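Local coordinates for protein benzoylformate decarboxylase (Mycobacterium smegmatis, PDB 4Q9D) that belongs to the thiamine pyrophosphate enzyme family, with a central domain set between two TPP-binding domains, and carries a bound magnesium ion, at residues S234-R239 / V277-P282; V271-E276 / L296-D301; A411-A416 / L452-V457; T446-K451 / D520-L525. All coordinates share one frame; numbering follows the deposited sequence.

Contacts 1 and 2 belong to the central domain, contacts 3 and 4 to the C-terminal TPP-binding domain on the other side of the chain's centre. Contact 2 is buried strand pairing held by backbone hydrogen bonds; the chain then runs from it into contact 1, a partly buried loop-to-loop salt bridge reached by a second subunit, and Val277 packs on Gln297 where the two meet. Contact 3 is a buried, wholly apolar helix-on-sheet contact. Contact 4, partly buried and also without hydrogen bonds, lies where the chain enters strand 523-528 of the same sheet, its centre about 8 Å from that of contact 3, because strands 454-460 and 523-528 are neighbours.

Contact 1: S234-R239 / V277-P282; sequences SALPDR and VFRYYP
A salt bridge between two loops at the C-terminal ends of strands 231-233 and 269-273 joins Asp238 to Arg279 in the central domain. Arg279 NH1 donates to Asp238 OD1 at 2.9 Å and to Leu236 O at 3.0 Å, so a single nitrogen serves both a charged and a backbone acceptor. Both oxygens lie at the edge of the guanidinium, near its plane, but OD1 is met from above the carboxylate plane, 49° out of it, and the two flat groups are turned 39° apart. A water accepts from Arg279 NH2 and donates to Asp238 OD2, closing a second path between the charges. Arg279 CG, opposite its backbone N (chi1 -174°), takes Arg279 CD to 3.4 Å from Ala235 O, and the bend at chi3 then turns the guanidinium to Leu236 and Asp238. Leu236 adds an apolar touch, CD1 lying 3.8 Å from Tyr281 CB. Beyond the two loops, Asp238 also pairs with Arg213 and Arg279 with Glu276, while the hydroxyl of Tyr281 bonds to Ser29 of the second subunit. The two charges thus sit in a chain of alternating acids and bases, Arg213, Asp238, Arg279 and Glu276, which probably favours their ionised forms and holds the guanidinium against rotation.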
loop_
_atom_site.group_PDB
_atom_site.type_symbol
_atom_site.label_atom_id
_atom_site.label_comp_id
_atom_site.label_asym_id
_atom_site.label_seq_id
_atom_site.Cartn_x
_atom_site.Cartn_y
_atom_site.Cartn_z
ATOM N N SER B 234 30.555 0.871 -13.860
ATOM C CA SER B 234 29.846 1.168 -12.626
ATOM C C SER B 234 30.632 0.660 -11.432
ATOM O O SER B 234 31.299 -0.378 -11.512
ATOM C CB SER B 234 28.470 0.461 -12.627
ATOM O OG SER B 234 27.775 0.665 -11.395
ATOM N N ALA B 235 30.551 1.375 -10.317
ATOM C CA ALA B 235 30.972 0.785 -9.046
ATOM C C ALA B 235 30.019 -0.374 -8.732
ATOM O O ALA B 235 28.847 -0.360 -9.144
ATOM C CB ALA B 235 30.904 1.848 -7.916
ATOM N N LEU B 236 30.491 -1.370 -8.003
ATOM C CA LEU B 236 29.584 -2.400 -7.522
ATOM C C LEU B 236 28.704 -2.966 -8.647
ATOM O O LEU B 236 27.468 -3.022 -8.521
ATOM C CB LEU B 236 28.710 -1.799 -6.411
ATOM C CG LEU B 236 29.480 -1.218 -5.215
ATOM C CD1 LEU B 236 28.650 -0.142 -4.509
ATOM C CD2 LEU B 236 29.894 -2.344 -4.221
ATOM N N PRO B 237 29.328 -3.370 -9.756
ATOM C CA PRO B 237 28.583 -3.786 -10.942
ATOM C C PRO B 237 27.862 -5.109 -10.721
ATOM O O PRO B 237 28.454 -6.014 -10.130
ATOM C CB PRO B 237 29.709 -3.980 -11.978
ATOM C CG PRO B 237 30.840 -4.495 -11.144
ATOM C CD PRO B 237 30.780 -3.574 -9.938
ATOM N N ASP B 238 26.600 -5.219 -11.151
ATOM C CA ASP B 238 25.951 -6.526 -11.219
ATOM C C ASP B 238 26.151 -7.134 -12.616
ATOM O O ASP B 238 25.925 -8.310 -12.810
ATOM C CB ASP B 238 24.446 -6.469 -10.850
ATOM C CG ASP B 238 23.713 -5.263 -11.467
ATOM O OD1 ASP B 238 24.313 -4.168 -11.577
ATOM O OD2 ASP B 238 22.516 -5.411 -11.805
ATOM N N ARG B 239 26.560 -6.306 -13.586
ATOM C CA ARG B 239 26.999 -6.778 -14.902
ATOM C C ARG B 239 28.190 -5.940 -15.338
ATOM O O ARG B 239 28.371 -4.811 -14.854
ATOM C CB ARG B 239 25.883 -6.686 -15.971
ATOM C CG ARG B 239 24.594 -7.444 -15.594
ATOM C CD ARG B 239 24.713 -8.953 -15.825
ATOM N NE ARG B 239 24.834 -9.191 -17.250
ATOM C CZ ARG B 239 23.870 -9.635 -18.046
ATOM N NH1 ARG B 239 22.663 -9.971 -17.565
ATOM N NH2 ARG B 239 24.137 -9.779 -19.338
ATOM N N VAL B 277 23.343 7.345 -11.697
ATOM C CA VAL B 277 24.093 8.535 -11.371
ATOM C C VAL B 277 23.888 8.818 -9.895
ATOM O O VAL B 277 22.901 9.453 -9.548
ATOM C CB VAL B 277 23.588 9.746 -12.208
ATOM C CG1 VAL B 277 24.300 11.051 -11.776
ATOM C CG2 VAL B 277 23.807 9.487 -13.675
ATOM N N PHE B 278 24.737 8.294 -9.002
ATOM C CA PHE B 278 25.700 7.236 -9.264
ATOM C C PHE B 278 25.446 6.170 -8.215
ATOM O O PHE B 278 24.851 6.447 -7.183
ATOM C CB PHE B 278 27.152 7.706 -9.074
ATOM C CG PHE B 278 27.657 8.613 -10.161
ATOM C CD1 PHE B 278 28.135 8.090 -11.347
ATOM C CD2 PHE B 278 27.667 9.987 -9.986
ATOM C CE1 PHE B 278 28.623 8.935 -12.362
ATOM C CE2 PHE B 278 28.152 10.856 -10.994
ATOM C CZ PHE B 278 28.629 10.317 -12.181
ATOM N N ARG B 279 25.920 4.959 -8.457
ATOM C CA ARG B 279 25.739 3.906 -7.478
ATOM C C ARG B 279 26.670 4.142 -6.293
ATOM O O ARG B 279 27.778 3.616 -6.268
ATOM C CB ARG B 279 26.045 2.551 -8.105
ATOM C CG ARG B 279 25.736 1.344 -7.194
ATOM C CD ARG B 279 25.689 0.084 -8.036
ATOM N NE ARG B 279 24.472 0.031 -8.852
ATOM C CZ ARG B 279 24.091 -1.038 -9.554
ATOM N NH1 ARG B 279 24.848 -2.128 -9.590
ATOM N NH2 ARG B 279 22.976 -1.004 -10.255
ATOM N N TYR B 280 26.225 4.935 -5.324
ATOM C CA TYR B 280 27.010 5.213 -4.124
ATOM C C TYR B 280 26.623 4.231 -3.036
ATOM O O TYR B 280 25.481 3.831 -2.962
ATOM C CB TYR B 280 26.691 6.603 -3.573
ATOM C CG TYR B 280 26.952 7.785 -4.508
ATOM C CD1 TYR B 280 28.245 8.099 -4.959
ATOM C CD2 TYR B 280 25.915 8.620 -4.871
ATOM C CE1 TYR B 280 28.462 9.197 -5.794
ATOM C CE2 TYR B 280 26.116 9.726 -5.677
ATOM C CZ TYR B 280 27.393 10.017 -6.128
ATOM O OH TYR B 280 27.567 11.137 -6.898
ATOM N N TYR B 281 27.615 3.849 -2.230
ATOM C CA TYR B 281 27.448 2.916 -1.120
ATOM C C TYR B 281 27.688 3.637 0.205
ATOM O O TYR B 281 26.768 4.244 0.751
ATOM C CB TYR B 281 28.408 1.734 -1.262
ATOM C CG TYR B 281 28.047 0.544 -0.400
ATOM C CD1 TYR B 281 26.925 0.568 0.418
ATOM C CD2 TYR B 281 28.830 -0.603 -0.406
ATOM C CE1 TYR B 281 26.592 -0.518 1.206
ATOM C CE2 TYR B 281 28.505 -1.693 0.380
ATOM C CZ TYR B 281 27.386 -1.645 1.183
ATOM O OH TYR B 281 27.058 -2.728 1.966
ATOM N N PRO B 282 28.916 3.586 0.723
ATOM C CA PRO B 282 29.207 4.346 1.955
ATOM C C PRO B 282 29.134 5.849 1.716
ATOM O O PRO B 282 29.269 6.316 0.572
ATOM C CB PRO B 282 30.640 3.945 2.304
ATOM C CG PRO B 282 31.256 3.468 0.997
ATOM C CD PRO B 282 30.133 3.025 0.095
HETATM O O HOH W 1 21.119 -2.943 -11.660
#

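Contact 2: V271-E276 / L296-D301; sequences VVVGAE and LQITAD
Val271 and Val273 on one strand and Leu296 and Ile298 on the next turn their side chains to one face of the sheet, whereas Val272 and Gln297 turn theirs to the other. These side chains stand next to one another rather than interlock: the approach of Val273 CG2 to Ile298 CD1 is a loose 4.4 Å. The join itself is made by the backbones of two parallel strands. Val272 grips the neighbour twice, its N donating to Leu296 O and its O accepting from Ile298 N, both at 2.8 Å. Gly274 N, just past the strand, adds a 2.9 Å bond to Ile298 O. On the opposite face Gln297 extends from a CG opposite its backbone N (chi1 179°), and a water lies between its NE2 and Ala275 O; both water distances are unusually short, so this link to the loop beyond Gly274 is doubtful. NE2 also bonds to Arg304 O. The pair lies inside the six-stranded parallel sheet of the central domain, with strand 203-207 on the far side of 269-273. Helices 187-199 and 318-328 pack over the face that bears Val271, Val273, Leu296 and Ile298.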
loop_
_atom_site.group_PDB
_atom_site.type_symbol
_atom_site.label_atom_id
_atom_site.label_comp_id
_atom_site.label_asym_id
_atom_site.label_seq_id
_atom_site.Cartn_x
_atom_site.Cartn_y
_atom_site.Cartn_z
ATOM N N VAL B 271 29.722 11.313 -19.736
ATOM C CA VAL B 271 28.623 10.689 -20.440
ATOM C C VAL B 271 28.294 9.342 -19.795
ATOM O O VAL B 271 29.080 8.407 -19.869
ATOM C CB VAL B 271 28.963 10.476 -21.902
ATOM C CG1 VAL B 271 27.763 9.864 -22.613
ATOM C CG2 VAL B 271 29.381 11.825 -22.546
ATOM N N VAL B 272 27.142 9.260 -19.143
ATOM C CA VAL B 272 26.779 8.046 -18.414
ATOM C C VAL B 272 25.692 7.258 -19.132
ATOM O O VAL B 272 24.540 7.711 -19.228
ATOM C CB VAL B 272 26.285 8.380 -16.991
ATOM C CG1 VAL B 272 25.961 7.077 -16.257
ATOM C CG2 VAL B 272 27.360 9.208 -16.240
ATOM N N VAL B 273 26.053 6.083 -19.624
ATOM C CA VAL B 273 25.135 5.275 -20.411
ATOM C C VAL B 273 24.889 3.995 -19.672
ATOM O O VAL B 273 25.808 3.227 -19.440
ATOM C CB VAL B 273 25.693 4.946 -21.826
ATOM C CG1 VAL B 273 24.662 4.175 -22.635
ATOM C CG2 VAL B 273 26.076 6.226 -22.570
ATOM N N GLY B 274 23.650 3.762 -19.255
ATOM C CA GLY B 274 23.345 2.464 -18.672
ATOM C C GLY B 274 23.856 2.187 -17.281
ATOM O O GLY B 274 23.864 1.026 -16.854
ATOM N N ALA B 275 24.263 3.247 -16.581
ATOM C CA ALA B 275 24.650 3.206 -15.157
ATOM C C ALA B 275 23.835 4.260 -14.422
ATOM O O ALA B 275 23.390 5.245 -15.022
ATOM C CB ALA B 275 26.174 3.503 -14.968
ATOM N N GLU B 276 23.636 4.049 -13.130
ATOM C CA GLU B 276 23.004 5.035 -12.258
ATOM C C GLU B 276 23.924 6.231 -12.105
ATOM O O GLU B 276 25.127 6.148 -12.356
ATOM C CB GLU B 276 22.716 4.397 -10.880
ATOM C CG GLU B 276 21.756 3.226 -11.034
ATOM C CD GLU B 276 21.879 2.137 -9.996
ATOM O OE1 GLU B 276 22.617 2.306 -8.994
ATOM O OE2 GLU B 276 21.198 1.099 -10.195
ATOM N N LEU B 296 25.758 14.047 -18.799
ATOM C CA LEU B 296 24.640 13.538 -19.585
ATOM C C LEU B 296 24.376 12.106 -19.123
ATOM O O LEU B 296 25.322 11.354 -18.857
ATOM C CB LEU B 296 24.997 13.499 -21.086
ATOM C CG LEU B 296 25.298 14.859 -21.730
ATOM C CD1 LEU B 296 25.848 14.652 -23.143
ATOM C CD2 LEU B 296 24.054 15.699 -21.762
ATOM N N GLN B 297 23.104 11.722 -19.072
ATOM C CA GLN B 297 22.718 10.374 -18.636
ATOM C C GLN B 297 21.762 9.763 -19.650
ATOM O O GLN B 297 20.824 10.414 -20.093
ATOM C CB GLN B 297 22.068 10.423 -17.257
ATOM C CG GLN B 297 21.597 9.055 -16.719
ATOM C CD GLN B 297 20.786 9.183 -15.420
ATOM O OE1 GLN B 297 20.355 10.276 -15.046
ATOM N NE2 GLN B 297 20.580 8.065 -14.736
ATOM N N ILE B 298 22.009 8.508 -20.020
ATOM C CA ILE B 298 21.134 7.804 -20.950
ATOM C C ILE B 298 20.786 6.485 -20.284
ATOM O O ILE B 298 21.674 5.745 -19.914
ATOM C CB ILE B 298 21.828 7.536 -22.318
ATOM C CG1 ILE B 298 22.132 8.858 -23.051
ATOM C CG2 ILE B 298 21.009 6.602 -23.154
ATOM C CD1 ILE B 298 22.916 8.661 -24.332
ATOM N N THR B 299 19.497 6.202 -20.120
ATOM C CA THR B 299 19.077 4.985 -19.431
ATOM C C THR B 299 17.735 4.539 -19.956
ATOM O O THR B 299 16.935 5.362 -20.445
ATOM C CB THR B 299 18.956 5.207 -17.899
ATOM O OG1 THR B 299 18.435 4.029 -17.281
ATOM C CG2 THR B 299 18.016 6.374 -17.569
ATOM N N ALA B 300 17.466 3.244 -19.853
ATOM C CA ALA B 300 16.157 2.725 -20.280
ATOM C C ALA B 300 15.178 2.795 -19.111
ATOM O O ALA B 300 13.990 2.510 -19.267
ATOM C CB ALA B 300 16.276 1.296 -20.795
ATOM N N ASP B 301 15.672 3.187 -17.934
ATOM C CA ASP B 301 14.825 3.201 -16.742
ATOM C C ASP B 301 14.534 4.608 -16.222
ATOM O O ASP B 301 15.349 5.199 -15.527
ATOM C CB ASP B 301 15.451 2.330 -15.646
ATOM C CG ASP B 301 14.574 2.231 -14.385
ATOM O OD1 ASP B 301 13.491 2.870 -14.327
ATOM O OD2 ASP B 301 14.983 1.514 -13.437
HETATM O O HOH W 2 20.926 5.520 -15.174
#

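Contact 3: A411-A416 / L452-V457; sequences AAVGIA and LPIVFV
Ala412, Val413 and Ala416 of helix 408-421 pack on Leu452, Ile454 and Phe456, at the start of strand 454-460 and in the loop before it. This is a helix laid on a parallel sheet in the C-terminal TPP-binding domain, the short helical and strand segments running nearly antiparallel at 161° with their axes 9.7 Å apart. The aliphatic contacts centre on Ile454. Its CG1 lies opposite its own carbonyl carbon (chi1 -53°), which sends the ethyl branch to the helix: Ile454 CG1 comes 3.7 Å from Ala416 CB, and Ile454 CD1 reaches the helix backbone, 3.4 Å from Ala412 O and 3.6 Å from Val413 CA. Leu452 flanks it, meeting Ala416 through CB and CD2 and crossing Val413 at about a right angle. There Leu452 CD1 approaches Val413 CG1 to 3.5 Å, tighter than usual for two carbons. The aromatic contacts are slighter. Phe456 offers the edge of its ring to Val413 CG2, while Phe456 CE1 lies 4.1 Å from Ala412 CB; within the strand, Ile454 CG2 sits over one ring face, toward the rim. Helix 443-449 adjoins the same group through Thr446 and Ala447 on Val413 and Ile444 on Phe456. With no hydrogen bond across it, the contact rests on shape and the exclusion of water, and the small alanine methyls let Ile454 and Leu452 come up close to the helix backbone.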
loop_
_atom_site.group_PDB
_atom_site.type_symbol
_atom_site.label_atom_id
_atom_site.label_comp_id
_atom_site.label_asym_id
_atom_site.label_seq_id
_atom_site.Cartn_x
_atom_site.Cartn_y
_atom_site.Cartn_z
ATOM N N ALA B 411 21.832 -17.938 -8.272
ATOM C CA ALA B 411 21.954 -17.345 -9.609
ATOM C C ALA B 411 22.920 -18.139 -10.496
ATOM O O ALA B 411 22.677 -18.311 -11.696
ATOM C CB ALA B 411 22.405 -15.872 -9.515
ATOM N N ALA B 412 24.022 -18.610 -9.915
ATOM C CA ALA B 412 24.952 -19.453 -10.676
ATOM C C ALA B 412 24.263 -20.717 -11.231
ATOM O O ALA B 412 24.533 -21.137 -12.354
ATOM C CB ALA B 412 26.158 -19.846 -9.814
ATOM N N VAL B 413 23.414 -21.339 -10.416
ATOM C CA VAL B 413 22.672 -22.525 -10.821
ATOM C C VAL B 413 21.725 -22.135 -11.965
ATOM O O VAL B 413 21.642 -22.823 -12.985
ATOM C CB VAL B 413 21.846 -23.110 -9.642
ATOM C CG1 VAL B 413 21.041 -24.356 -10.097
ATOM C CG2 VAL B 413 22.750 -23.481 -8.481
ATOM N N GLY B 414 21.018 -21.014 -11.798
ATOM C CA GLY B 414 20.173 -20.492 -12.865
ATOM C C GLY B 414 20.917 -20.170 -14.162
ATOM O O GLY B 414 20.444 -20.480 -15.246
ATOM N N ILE B 415 22.082 -19.529 -14.048
ATOM C CA ILE B 415 22.880 -19.202 -15.227
ATOM C C ILE B 415 23.319 -20.467 -15.966
ATOM O O ILE B 415 23.236 -20.543 -17.189
ATOM C CB ILE B 415 24.126 -18.352 -14.838
ATOM C CG1 ILE B 415 23.687 -16.936 -14.413
ATOM C CG2 ILE B 415 25.111 -18.274 -16.016
ATOM C CD1 ILE B 415 24.672 -16.261 -13.384
ATOM N N ALA B 416 23.768 -21.472 -15.222
ATOM C CA ALA B 416 24.197 -22.715 -15.876
ATOM C C ALA B 416 23.018 -23.457 -16.527
ATOM O O ALA B 416 23.157 -23.999 -17.632
ATOM C CB ALA B 416 24.943 -23.619 -14.895
ATOM N N LEU B 452 25.203 -29.593 -13.059
ATOM C CA LEU B 452 25.605 -28.376 -13.743
ATOM C C LEU B 452 27.130 -28.152 -13.652
ATOM O O LEU B 452 27.747 -28.480 -12.632
ATOM C CB LEU B 452 24.818 -27.190 -13.169
ATOM C CG LEU B 452 23.305 -27.318 -13.398
ATOM C CD1 LEU B 452 22.523 -26.282 -12.569
ATOM C CD2 LEU B 452 23.013 -27.158 -14.873
ATOM N N PRO B 453 27.740 -27.597 -14.720
ATOM C CA PRO B 453 29.181 -27.302 -14.680
ATOM C C PRO B 453 29.420 -25.996 -13.943
ATOM O O PRO B 453 29.700 -24.942 -14.539
ATOM C CB PRO B 453 29.570 -27.173 -16.164
ATOM C CG PRO B 453 28.297 -26.607 -16.803
ATOM C CD PRO B 453 27.133 -27.258 -16.027
ATOM N N ILE B 454 29.339 -26.083 -12.620
ATOM C CA ILE B 454 29.588 -24.941 -11.780
ATOM C C ILE B 454 30.682 -25.281 -10.780
ATOM O O ILE B 454 30.629 -26.309 -10.099
ATOM C CB ILE B 454 28.334 -24.517 -11.000
ATOM C CG1 ILE B 454 27.139 -24.308 -11.946
ATOM C CG2 ILE B 454 28.637 -23.249 -10.184
ATOM C CD1 ILE B 454 25.853 -24.062 -11.172
ATOM N N VAL B 455 31.668 -24.403 -10.689
ATOM C CA VAL B 455 32.710 -24.550 -9.683
ATOM C C VAL B 455 32.520 -23.436 -8.677
ATOM O O VAL B 455 32.715 -22.262 -9.000
ATOM C CB VAL B 455 34.134 -24.448 -10.305
ATOM C CG1 VAL B 455 35.179 -24.647 -9.224
ATOM C CG2 VAL B 455 34.304 -25.479 -11.436
ATOM N N PHE B 456 32.098 -23.795 -7.471
ATOM C CA PHE B 456 31.893 -22.817 -6.403
ATOM C C PHE B 456 33.216 -22.732 -5.636
ATOM O O PHE B 456 33.647 -23.717 -5.026
ATOM C CB PHE B 456 30.781 -23.292 -5.429
ATOM C CG PHE B 456 29.407 -23.421 -6.067
ATOM C CD1 PHE B 456 28.599 -22.300 -6.263
ATOM C CD2 PHE B 456 28.935 -24.656 -6.475
ATOM C CE1 PHE B 456 27.317 -22.413 -6.847
ATOM C CE2 PHE B 456 27.647 -24.786 -7.069
ATOM C CZ PHE B 456 26.854 -23.656 -7.263
ATOM N N VAL B 457 33.852 -21.573 -5.659
ATOM C CA VAL B 457 35.083 -21.381 -4.921
ATOM C C VAL B 457 34.760 -20.541 -3.704
ATOM O O VAL B 457 34.464 -19.349 -3.808
ATOM C CB VAL B 457 36.134 -20.658 -5.759
ATOM C CG1 VAL B 457 37.397 -20.382 -4.906
ATOM C CG2 VAL B 457 36.451 -21.447 -6.991
#

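Contact 4: T446-K451 / D520-L525; sequences TAAQHK and DGPTVL
Pro522 packs against the C-terminal end of helix 443-449, which closes in a Schellman motif: Lys451, at positive phi (49°), is its C-prime residue, Lys451 N bonds to Ala448 O, and Leu452 N to Ala447 O. The proline precedes strand 523-528 in the parallel sheet of the C-terminal TPP-binding domain, so the contact joins the end of a helix to the entry of a strand. From CB outward, the ring meets the helix atom by atom. Pro522 CB lies 4.0 Å from Ala447 CB. Pro522 CG lies 3.8 Å from Ala447 CB and 3.7 Å from Ala448 N, with Ala448 CB a little farther off at 4.2 Å. Pro522 CD, which closes the ring on the proline nitrogen, lies near Ala448 CA and 3.6 Å from Ala447 O. The ring is thus set against both alanine methyls and the peptide between them, a van der Waals contact with no hydrogen bond. Phe456 and Cys498 touch Pro522 as well, and Ala448 also reaches Cys498. Just before the proline, the chain passes close to the helix end at Gly521, whose phi of 99° suits a residue without a side chain. There the two backbones touch, Gly521 CA standing 3.8 Å from Lys451 C.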
loop_
_atom_site.group_PDB
_atom_site.type_symbol
_atom_site.label_atom_id
_atom_site.label_comp_id
_atom_site.label_asym_id
_atom_site.label_seq_id
_atom_site.Cartn_x
_atom_site.Cartn_y
_atom_site.Cartn_z
ATOM N N THR B 446 20.334 -28.285 -6.071
ATOM C CA THR B 446 19.796 -28.197 -7.427
ATOM C C THR B 446 20.920 -28.312 -8.467
ATOM O O THR B 446 20.743 -28.942 -9.509
ATOM C CB THR B 446 19.017 -26.870 -7.622
ATOM O OG1 THR B 446 17.986 -26.782 -6.642
ATOM C CG2 THR B 446 18.385 -26.781 -9.021
ATOM N N ALA B 447 22.077 -27.705 -8.186
ATOM C CA ALA B 447 23.229 -27.840 -9.091
ATOM C C ALA B 447 23.619 -29.331 -9.232
ATOM O O ALA B 447 23.869 -29.824 -10.331
ATOM C CB ALA B 447 24.442 -27.007 -8.558
ATOM N N ALA B 448 23.654 -30.049 -8.113
ATOM C CA ALA B 448 24.044 -31.455 -8.160
ATOM C C ALA B 448 22.973 -32.279 -8.854
ATOM O O ALA B 448 23.295 -33.096 -9.710
ATOM C CB ALA B 448 24.329 -31.995 -6.779
ATOM N N GLN B 449 21.700 -32.028 -8.530
ATOM C CA GLN B 449 20.586 -32.723 -9.190
ATOM C C GLN B 449 20.593 -32.574 -10.711
ATOM O O GLN B 449 20.201 -33.495 -11.417
ATOM C CB GLN B 449 19.230 -32.241 -8.620
ATOM C CG GLN B 449 18.994 -32.704 -7.178
ATOM C CD GLN B 449 18.939 -34.236 -7.095
ATOM O OE1 GLN B 449 18.083 -34.849 -7.701
ATOM N NE2 GLN B 449 19.857 -34.837 -6.355
ATOM N N HIS B 450 20.991 -31.406 -11.221
ATOM C CA HIS B 450 21.006 -31.195 -12.671
ATOM C C HIS B 450 22.401 -31.309 -13.280
ATOM O O HIS B 450 22.584 -30.992 -14.458
ATOM C CB HIS B 450 20.371 -29.851 -13.045
ATOM C CG HIS B 450 18.926 -29.768 -12.687
ATOM N ND1 HIS B 450 17.926 -29.904 -13.619
ATOM C CD2 HIS B 450 18.314 -29.616 -11.489
ATOM C CE1 HIS B 450 16.751 -29.832 -13.014
ATOM N NE2 HIS B 450 16.959 -29.661 -11.723
ATOM N N LYS B 451 23.365 -31.764 -12.472
ATOM C CA LYS B 451 24.741 -31.979 -12.924
ATOM C C LYS B 451 25.277 -30.765 -13.678
ATOM O O LYS B 451 25.737 -30.881 -14.803
ATOM C CB LYS B 451 24.814 -33.214 -13.820
ATOM C CG LYS B 451 24.522 -34.534 -13.091
ATOM C CD LYS B 451 24.464 -35.669 -14.120
ATOM C CE LYS B 451 24.220 -37.014 -13.468
ATOM N NZ LYS B 451 22.904 -37.039 -12.788
ATOM N N ASP B 520 31.860 -34.075 -14.282
ATOM C CA ASP B 520 30.446 -33.886 -14.590
ATOM C C ASP B 520 29.759 -33.485 -13.282
ATOM O O ASP B 520 29.833 -34.191 -12.276
ATOM C CB ASP B 520 29.825 -35.145 -15.200
ATOM C CG ASP B 520 30.416 -36.414 -14.632
ATOM O OD1 ASP B 520 30.899 -36.383 -13.477
ATOM O OD2 ASP B 520 30.406 -37.444 -15.341
ATOM N N GLY B 521 29.146 -32.315 -13.276
ATOM C CA GLY B 521 28.541 -31.828 -12.054
ATOM C C GLY B 521 29.392 -30.836 -11.292
ATOM O O GLY B 521 30.596 -30.684 -11.527
ATOM N N PRO B 522 28.755 -30.149 -10.352
ATOM C CA PRO B 522 29.354 -29.014 -9.650
ATOM C C PRO B 522 30.343 -29.475 -8.598
ATOM O O PRO B 522 30.232 -30.572 -8.047
ATOM C CB PRO B 522 28.142 -28.380 -8.944
ATOM C CG PRO B 522 27.252 -29.560 -8.668
ATOM C CD PRO B 522 27.383 -30.438 -9.897
ATOM N N THR B 523 31.284 -28.602 -8.278
ATOM C CA THR B 523 32.216 -28.848 -7.185
ATOM C C THR B 523 32.233 -27.617 -6.293
ATOM O O THR B 523 32.179 -26.483 -6.782
ATOM C CB THR B 523 33.663 -29.053 -7.729
ATOM O OG1 THR B 523 33.671 -30.126 -8.669
ATOM C CG2 THR B 523 34.647 -29.339 -6.597
ATOM N N VAL B 524 32.300 -27.857 -4.993
ATOM C CA VAL B 524 32.509 -26.824 -4.001
ATOM C C VAL B 524 33.948 -26.939 -3.454
ATOM O O VAL B 524 34.306 -27.915 -2.795
ATOM C CB VAL B 524 31.483 -26.936 -2.859
ATOM C CG1 VAL B 524 31.748 -25.872 -1.774
ATOM C CG2 VAL B 524 30.021 -26.833 -3.424
ATOM N N LEU B 525 34.777 -25.951 -3.759
ATOM C CA LEU B 525 36.155 -25.941 -3.274
ATOM C C LEU B 525 36.225 -24.933 -2.139
ATOM O O LEU B 525 35.950 -23.747 -2.323
ATOM C CB LEU B 525 37.138 -25.577 -4.398
ATOM C CG LEU B 525 37.174 -26.553 -5.582
ATOM C CD1 LEU B 525 38.136 -26.055 -6.674
ATOM C CD2 LEU B 525 37.514 -27.973 -5.157
#